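Local coordinates for protein Exo-poly-alpha-D-galacturonosidase (Thermotoga maritima, PDB 3JUR) that probably hydrolyses the glycosidic bonds of polygalacturonate in pectin, as a heat-active exo-acting polygalacturonase, at residues D[339-344]-D[374-379]; D[281-286]-D[310-315]; D[403-408]-D[424-429]. All coordinates share one frame; numbering follows the deposited sequence.

Contact 1: residues D[339-344]-D[374-379]; sequences ENIFFI and RSVFVK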
# COMPACT_ATOMS: atom_id res chain seq x y z
N GLU D 339 2.80 27.31 -18.46
CA GLU D 339 2.89 26.04 -19.18
C GLU D 339 4.32 25.52 -19.31
O GLU D 339 5.27 26.31 -19.28
CB GLU D 339 2.24 26.14 -20.57
CG GLU D 339 2.90 27.11 -21.53
CD GLU D 339 2.25 27.09 -22.90
OE1 GLU D 339 1.03 26.80 -22.99
OE2 GLU D 339 2.95 27.38 -23.90
N ASN D 340 4.45 24.21 -19.47
CA ASN D 340 5.75 23.55 -19.52
C ASN D 340 6.57 23.86 -18.27
O ASN D 340 7.67 24.43 -18.35
CB ASN D 340 6.51 23.92 -20.80
CG ASN D 340 6.33 22.89 -21.91
OD1 ASN D 340 5.59 21.92 -21.76
ND2 ASN D 340 7.02 23.10 -23.02
N ILE D 341 6.00 23.52 -17.12
CA ILE D 341 6.65 23.68 -15.83
C ILE D 341 7.04 22.28 -15.36
O ILE D 341 6.19 21.38 -15.29
CB ILE D 341 5.73 24.38 -14.78
CG1 ILE D 341 5.03 25.61 -15.37
CG2 ILE D 341 6.52 24.74 -13.49
CD1 ILE D 341 5.97 26.76 -15.82
N PHE D 342 8.33 22.10 -15.07
CA PHE D 342 8.87 20.79 -14.74
C PHE D 342 9.46 20.78 -13.34
O PHE D 342 10.40 21.51 -13.06
CB PHE D 342 9.95 20.38 -15.77
CG PHE D 342 9.42 20.22 -17.16
CD1 PHE D 342 9.04 18.97 -17.62
CD2 PHE D 342 9.28 21.32 -17.99
CE1 PHE D 342 8.55 18.81 -18.91
CE2 PHE D 342 8.77 21.17 -19.29
CZ PHE D 342 8.41 19.92 -19.75
N PHE D 343 8.89 19.94 -12.49
CA PHE D 343 9.24 19.87 -11.07
C PHE D 343 9.75 18.45 -10.84
O PHE D 343 8.97 17.54 -10.56
CB PHE D 343 7.99 20.17 -10.22
CG PHE D 343 8.28 20.51 -8.79
CD1 PHE D 343 8.89 21.72 -8.44
CD2 PHE D 343 7.93 19.62 -7.77
CE1 PHE D 343 9.15 22.03 -7.10
CE2 PHE D 343 8.18 19.92 -6.44
CZ PHE D 343 8.79 21.13 -6.10
N ILE D 344 11.07 18.27 -10.96
CA ILE D 344 11.69 16.94 -11.09
C ILE D 344 12.72 16.67 -10.00
O ILE D 344 13.56 17.52 -9.71
CB ILE D 344 12.45 16.81 -12.46
CG1 ILE D 344 11.61 17.34 -13.63
CG2 ILE D 344 12.94 15.37 -12.71
CD1 ILE D 344 10.33 16.57 -13.89
N ARG D 374 -1.59 24.79 -18.27
CA ARG D 374 -1.43 23.43 -18.79
C ARG D 374 0.01 22.92 -18.79
O ARG D 374 0.95 23.71 -18.62
CB ARG D 374 -2.04 23.30 -20.20
CG ARG D 374 -2.03 24.58 -21.01
CD ARG D 374 -0.99 24.64 -22.10
NE ARG D 374 -1.51 24.15 -23.38
CZ ARG D 374 -1.26 24.69 -24.57
NH1 ARG D 374 -0.50 25.77 -24.69
NH2 ARG D 374 -1.79 24.15 -25.65
N SER D 375 0.16 21.61 -18.96
CA SER D 375 1.47 20.96 -19.11
C SER D 375 2.41 21.20 -17.94
O SER D 375 3.47 21.82 -18.08
CB SER D 375 2.11 21.36 -20.44
OG SER D 375 1.23 21.02 -21.49
N VAL D 376 1.99 20.73 -16.77
CA VAL D 376 2.80 20.78 -15.56
C VAL D 376 3.17 19.34 -15.22
O VAL D 376 2.30 18.46 -15.17
CB VAL D 376 2.05 21.47 -14.38
CG1 VAL D 376 2.96 21.58 -13.14
CG2 VAL D 376 1.54 22.86 -14.79
N PHE D 377 4.46 19.12 -15.01
CA PHE D 377 5.00 17.77 -14.84
C PHE D 377 5.78 17.65 -13.54
O PHE D 377 6.75 18.38 -13.30
CB PHE D 377 5.86 17.38 -16.06
CG PHE D 377 5.16 17.60 -17.37
CD1 PHE D 377 4.24 16.68 -17.86
CD2 PHE D 377 5.40 18.76 -18.11
CE1 PHE D 377 3.58 16.90 -19.07
CE2 PHE D 377 4.74 18.99 -19.33
CZ PHE D 377 3.83 18.05 -19.81
N VAL D 378 5.31 16.74 -12.69
CA VAL D 378 5.96 16.43 -11.44
C VAL D 378 6.47 15.00 -11.59
O VAL D 378 5.71 14.07 -11.88
CB VAL D 378 5.01 16.54 -10.22
CG1 VAL D 378 5.71 16.11 -8.93
CG2 VAL D 378 4.48 17.97 -10.06
N LYS D 379 7.77 14.82 -11.43
CA LYS D 379 8.34 13.49 -11.56
C LYS D 379 9.37 13.27 -10.49
O LYS D 379 10.21 14.15 -10.22
CB LYS D 379 8.92 13.30 -12.97
CG LYS D 379 9.95 12.19 -13.08
CD LYS D 379 9.46 11.02 -13.87
CE LYS D 379 9.67 11.24 -15.35
NZ LYS D 379 9.53 9.96 -16.10
O HOH W 1 9.82 16.44 -8.16

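Contact 2: residues D[281-286]-D[310-315]; sequences EYILVR and RNVVAR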
# COMPACT_ATOMS: atom_id res chain seq x y z
N GLU D 281 10.85 32.86 -19.11
CA GLU D 281 11.05 31.59 -19.81
C GLU D 281 12.50 31.12 -19.75
O GLU D 281 13.42 31.94 -19.66
CB GLU D 281 10.56 31.69 -21.27
CG GLU D 281 11.26 32.76 -22.10
CD GLU D 281 10.80 32.79 -23.54
OE1 GLU D 281 11.08 33.81 -24.23
OE2 GLU D 281 10.17 31.80 -24.00
N TYR D 282 12.68 29.81 -19.78
CA TYR D 282 13.99 29.18 -19.71
C TYR D 282 14.69 29.54 -18.40
O TYR D 282 15.75 30.16 -18.38
CB TYR D 282 14.84 29.55 -20.94
CG TYR D 282 14.32 28.95 -22.23
CD1 TYR D 282 14.22 27.57 -22.38
CD2 TYR D 282 13.97 29.76 -23.31
CE1 TYR D 282 13.75 27.00 -23.57
CE2 TYR D 282 13.50 29.20 -24.51
CZ TYR D 282 13.40 27.81 -24.62
OH TYR D 282 12.95 27.24 -25.79
N ILE D 283 14.03 29.15 -17.30
CA ILE D 283 14.53 29.36 -15.94
C ILE D 283 14.84 27.99 -15.35
O ILE D 283 13.98 27.10 -15.32
CB ILE D 283 13.49 30.07 -15.02
CG1 ILE D 283 12.75 31.23 -15.72
CG2 ILE D 283 14.14 30.52 -13.70
CD1 ILE D 283 13.60 32.41 -16.12
N LEU D 284 16.07 27.84 -14.87
CA LEU D 284 16.53 26.60 -14.26
C LEU D 284 16.77 26.84 -12.77
O LEU D 284 17.54 27.73 -12.40
CB LEU D 284 17.80 26.08 -14.96
CG LEU D 284 18.44 24.79 -14.46
CD1 LEU D 284 17.48 23.60 -14.58
CD2 LEU D 284 19.72 24.53 -15.22
N VAL D 285 16.08 26.07 -11.94
CA VAL D 285 16.21 26.16 -10.48
C VAL D 285 16.66 24.79 -9.97
O VAL D 285 15.88 23.83 -10.00
CB VAL D 285 14.85 26.55 -9.84
CG1 VAL D 285 14.96 26.71 -8.31
CG2 VAL D 285 14.32 27.84 -10.48
N ARG D 286 17.91 24.68 -9.53
CA ARG D 286 18.44 23.36 -9.16
C ARG D 286 19.37 23.38 -7.94
O ARG D 286 20.04 24.38 -7.67
CB ARG D 286 19.16 22.72 -10.36
CG ARG D 286 20.42 23.45 -10.78
CD ARG D 286 21.06 22.81 -12.00
NE ARG D 286 22.41 23.32 -12.20
CZ ARG D 286 23.19 22.98 -13.23
NH1 ARG D 286 22.75 22.14 -14.16
NH2 ARG D 286 24.42 23.49 -13.33
N ARG D 310 6.75 30.07 -19.15
CA ARG D 310 6.91 28.78 -19.83
C ARG D 310 8.34 28.27 -19.68
O ARG D 310 9.25 29.05 -19.42
CB ARG D 310 6.55 28.89 -21.33
CG ARG D 310 7.30 29.98 -22.07
CD ARG D 310 7.54 29.60 -23.53
NE ARG D 310 6.49 30.08 -24.42
CZ ARG D 310 6.66 30.96 -25.40
NH1 ARG D 310 7.86 31.48 -25.65
NH2 ARG D 310 5.63 31.32 -26.15
N ASN D 311 8.51 26.96 -19.85
CA ASN D 311 9.83 26.31 -19.84
C ASN D 311 10.65 26.62 -18.60
O ASN D 311 11.70 27.26 -18.64
CB ASN D 311 10.60 26.63 -21.13
CG ASN D 311 9.87 26.16 -22.36
OD1 ASN D 311 9.29 25.07 -22.36
ND2 ASN D 311 9.87 26.98 -23.41
N VAL D 312 10.13 26.15 -17.47
CA VAL D 312 10.79 26.29 -16.20
C VAL D 312 11.07 24.89 -15.69
O VAL D 312 10.17 24.05 -15.65
CB VAL D 312 9.90 27.04 -15.18
CG1 VAL D 312 10.55 27.02 -13.80
CG2 VAL D 312 9.65 28.47 -15.64
N VAL D 313 12.33 24.64 -15.34
CA VAL D 313 12.73 23.37 -14.76
C VAL D 313 13.27 23.61 -13.35
O VAL D 313 14.22 24.39 -13.16
CB VAL D 313 13.82 22.65 -15.61
CG1 VAL D 313 14.27 21.36 -14.93
CG2 VAL D 313 13.32 22.36 -17.03
N ALA D 314 12.66 22.94 -12.38
CA ALA D 314 13.13 22.92 -11.00
C ALA D 314 13.53 21.49 -10.67
O ALA D 314 12.67 20.61 -10.53
CB ALA D 314 12.06 23.43 -10.04
N ARG D 315 14.84 21.25 -10.55
CA ARG D 315 15.35 19.91 -10.36
C ARG D 315 16.27 19.78 -9.14
O ARG D 315 17.11 20.65 -8.89
CB ARG D 315 16.10 19.46 -11.62
CG ARG D 315 16.53 18.01 -11.59
CD ARG D 315 17.34 17.62 -12.83
NE ARG D 315 18.52 18.46 -13.03
CZ ARG D 315 19.65 18.39 -12.31
NH1 ARG D 315 19.77 17.52 -11.32
NH2 ARG D 315 20.65 19.20 -12.60

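Contact 3: residues D[403-408]-D[424-429]; sequences ILISDT and LGMENV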
# COMPACT_ATOMS: atom_id res chain seq x y z
N ILE D 403 -1.94 17.88 -16.42
CA ILE D 403 -1.10 17.80 -15.23
C ILE D 403 -0.74 16.34 -15.04
O ILE D 403 -1.62 15.47 -14.97
CB ILE D 403 -1.81 18.34 -13.95
CG1 ILE D 403 -2.46 19.71 -14.20
CG2 ILE D 403 -0.82 18.39 -12.78
CD1 ILE D 403 -1.51 20.85 -14.65
N LEU D 404 0.56 16.06 -14.97
CA LEU D 404 1.06 14.70 -14.82
C LEU D 404 2.01 14.59 -13.63
O LEU D 404 2.98 15.35 -13.51
CB LEU D 404 1.74 14.21 -16.11
CG LEU D 404 2.27 12.77 -16.16
CD1 LEU D 404 1.14 11.76 -16.04
CD2 LEU D 404 3.09 12.51 -17.43
N ILE D 405 1.69 13.65 -12.73
CA ILE D 405 2.51 13.33 -11.58
C ILE D 405 2.93 11.86 -11.69
O ILE D 405 2.09 10.97 -11.81
CB ILE D 405 1.76 13.58 -10.25
CG1 ILE D 405 1.27 15.03 -10.19
CG2 ILE D 405 2.65 13.26 -9.05
CD1 ILE D 405 0.30 15.33 -9.08
N SER D 406 4.24 11.60 -11.68
CA SER D 406 4.73 10.24 -11.88
C SER D 406 5.93 9.90 -11.01
O SER D 406 6.67 10.80 -10.58
CB SER D 406 5.02 9.99 -13.35
OG SER D 406 5.93 10.97 -13.83
N ASP D 407 6.11 8.61 -10.76
CA ASP D 407 7.22 8.10 -9.94
C ASP D 407 7.35 8.88 -8.63
O ASP D 407 8.45 9.29 -8.25
CB ASP D 407 8.53 8.16 -10.73
CG ASP D 407 8.46 7.42 -12.06
OD1 ASP D 407 7.62 6.50 -12.21
OD2 ASP D 407 9.26 7.75 -12.96
N THR D 408 6.22 9.10 -7.96
CA THR D 408 6.14 10.05 -6.86
C THR D 408 5.51 9.41 -5.62
O THR D 408 4.57 8.62 -5.73
CB THR D 408 5.39 11.33 -7.31
OG1 THR D 408 6.24 12.09 -8.18
CG2 THR D 408 4.95 12.21 -6.14
N LEU D 424 -6.23 15.52 -14.39
CA LEU D 424 -5.06 15.05 -13.64
C LEU D 424 -4.70 13.62 -14.03
O LEU D 424 -5.55 12.72 -14.03
CB LEU D 424 -5.30 15.16 -12.12
CG LEU D 424 -4.26 14.64 -11.12
CD1 LEU D 424 -2.94 15.41 -11.21
CD2 LEU D 424 -4.80 14.67 -9.67
N GLY D 425 -3.43 13.43 -14.36
CA GLY D 425 -2.88 12.09 -14.56
C GLY D 425 -1.79 11.77 -13.55
O GLY D 425 -0.95 12.62 -13.22
N MET D 426 -1.82 10.54 -13.06
CA MET D 426 -0.78 10.01 -12.16
C MET D 426 -0.34 8.63 -12.65
O MET D 426 -1.18 7.80 -13.03
CB MET D 426 -1.28 9.94 -10.72
CG MET D 426 -1.85 11.27 -10.19
SD MET D 426 -2.10 11.33 -8.40
CE MET D 426 -0.47 11.75 -7.84
N GLU D 427 0.97 8.41 -12.69
CA GLU D 427 1.53 7.13 -13.12
C GLU D 427 2.59 6.68 -12.11
O GLU D 427 3.49 7.43 -11.80
CB GLU D 427 2.11 7.25 -14.53
CG GLU D 427 1.07 7.60 -15.60
CD GLU D 427 1.58 7.49 -17.03
OE1 GLU D 427 2.74 7.06 -17.24
OE2 GLU D 427 0.80 7.83 -17.95
N ASN D 428 2.46 5.45 -11.61
CA ASN D 428 3.38 4.91 -10.59
C ASN D 428 3.55 5.86 -9.38
O ASN D 428 4.65 6.37 -9.10
CB ASN D 428 4.74 4.53 -11.22
CG ASN D 428 5.71 3.90 -10.22
OD1 ASN D 428 5.29 3.10 -9.37
ND2 ASN D 428 7.00 4.25 -10.32
N VAL D 429 2.44 6.11 -8.68
CA VAL D 429 2.43 7.00 -7.50
C VAL D 429 1.98 6.27 -6.24
O VAL D 429 1.13 5.38 -6.28
CB VAL D 429 1.54 8.26 -7.67
CG1 VAL D 429 2.06 9.17 -8.78
CG2 VAL D 429 0.08 7.86 -7.93

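Contact 1: residues D[339-344]-D[374-379]
Two neighbouring rungs of a parallel beta-helix meet where Phe-342 and Phe-377 lie alongside each other. Strands 339-344 and 374-379 run in the same direction and are joined by a parallel hydrogen-bond pattern: Ile-341 N to Ser-375 O, Phe-377 N to Ile-341 O, Phe-343 N to Phe-377 O (2.8 Å, nearly straight) and Lys-379 N to Phe-343 O. A water bridges Phe-343 O and Lys-379 O.

The phenyl rings are nearly parallel, at 23°, but slid so far that they barely overlap; Phe-342 CE1 comes 3.3 Å from Phe-377 CD2. Each ring's CG stands anti to its own carbonyl carbon (chi1 -64° for Phe-342, -51° for Phe-377), which sends both rings off in the same direction. Asn-340 OD1 approaches the edge of the Phe-377 ring, 3.9 Å from CE2, while Asn-340 ND2 bonds Asn-311. Helix 6-16 packs on Phe-342. At one end, Arg-374 NH1 meets Glu-339 OE1 on the syn side, a salt bridge near the guanidinium plane; the modelled 2.5 Å is short, so its exact length is doubtful. At the other, Ile-344 CD1 rests 3.7 Å from Lys-379 CB, and Lys-379 NZ reaches Glu-5.

On the opposite face Ile-341, Val-376, Phe-343 and Val-378 are buried, with Phe-343 CB 4.1 Å from Val-378 CG2. Like residues stacked in register between coils typify the parallel beta-helix of glycoside hydrolase family 28.

Contact 2: residues D[281-286]-D[310-315]
Leu-284 presses its CD1 against Val-313, 3.9 Å from CB and 3.6 Å from the Val-313 carbonyl O, so this one methyl rests in the angle between the valine's side chain and its carbonyl O. On the other face Ile-283 CG1 lies 4.2 Å from Val-312 CG2, and bulky Val-285 meets small Ala-314 at the register's shortest CA spacing, 4.5 Å from Val-285 CA to Ala-314 CA. Parallel backbone bonds, among them Val-313 N to Ile-283 O, join these two coils of the beta-helix.

Tyr-282 and Asn-311 lie side by side, ring and amide planes 24° apart, with Asn-311 ND2 3.8 Å from Tyr-282 CZ; Asn-311 OD1 is bound by Asn-340. Glu-281, its CG between backbone N and carbonyl carbon (chi1 59°), runs alongside Arg-310 to a 2.9 Å salt bridge from Arg-310 NH1 to Glu-281 OE2. An alanine in place of Arg-310 is likely to leave the Glu-281 carboxylate without this mate and Glu-281 CB without the carbons against it.

Arg-286 NH1 and Arg-315 NH2 come within 3.9 Å, and both arginines form salt bridges with Glu-11, Arg-286 also with Glu-252. One ion pair thus spans the contact; at its other end outside acids probably offset the arginine charges.

Contact 3: residues D[403-408]-D[424-429]
Leu-404 lays its CD1 over the backbone of Gly-425, 3.6 Å from the glycine O; CG lies anti to the backbone N (chi1 -177°), beside the carbonyl carbon, from where CD1 reaches the neighbouring strand. On the buried face Ile-405 CD1 lies 3.9 Å from Leu-424 CD1, while Ile-405 CG2 takes Met-426 CE at 3.7 Å. The methionine's last torsion, chi3 83°, folds its methyl back onto the isoleucine. Val-429 CG1 adds a third contact, 4.1 Å from Ile-405 CG2, the side chains crossing at about a right angle.

Strands 403-406 and 424-426 run parallel, joined through Gly-425 N to Ile-403 O, Ile-405 N to Gly-425 O and Glu-427 N to Ile-405 O. Both segments then turn a corner, at Asp-407 and at Glu-427 and Asn-428; Asp-407 and Asn-428 adopt left-handed backbone angles, and Asp-407 N bonds Glu-427 O. Asn-428 ND2 donates to Asp-407 OD1 at 3.0 Å from above the carboxylate plane, and Asn-428 OD1 is held by Arg-435. Thr-408 OG1 reaches 2.8 Å to Ser-406 O, a bond within segment 403-408 that spans its corner.

Paired corners with a polar bridge between successive coils, next to stacked apolar residues, fit the turn between two faces of a parallel beta-helix.

From the N terminus, helix 6-16 comes first and packs on the outer side of contacts 1 and 2. Contact 2 then closes a loop of 23 residues, contact 1 one of 29 and contact 3 one of 15; they follow in series, none nesting or crossing. Strands 309-320 and 337-349 join contact 2 to contact 1, with probable hydrogen bonds from Phe-342 N to Val-312 O and from Ala-314 N to Phe-342 O. Contact 1 meets contact 3 likewise, through Val-378 with Leu-404 and Ser-406. Contacts 2 and 3, centres about 20 Å apart, do not touch. Together they tie six neighbouring strands along one side of the beta-helix.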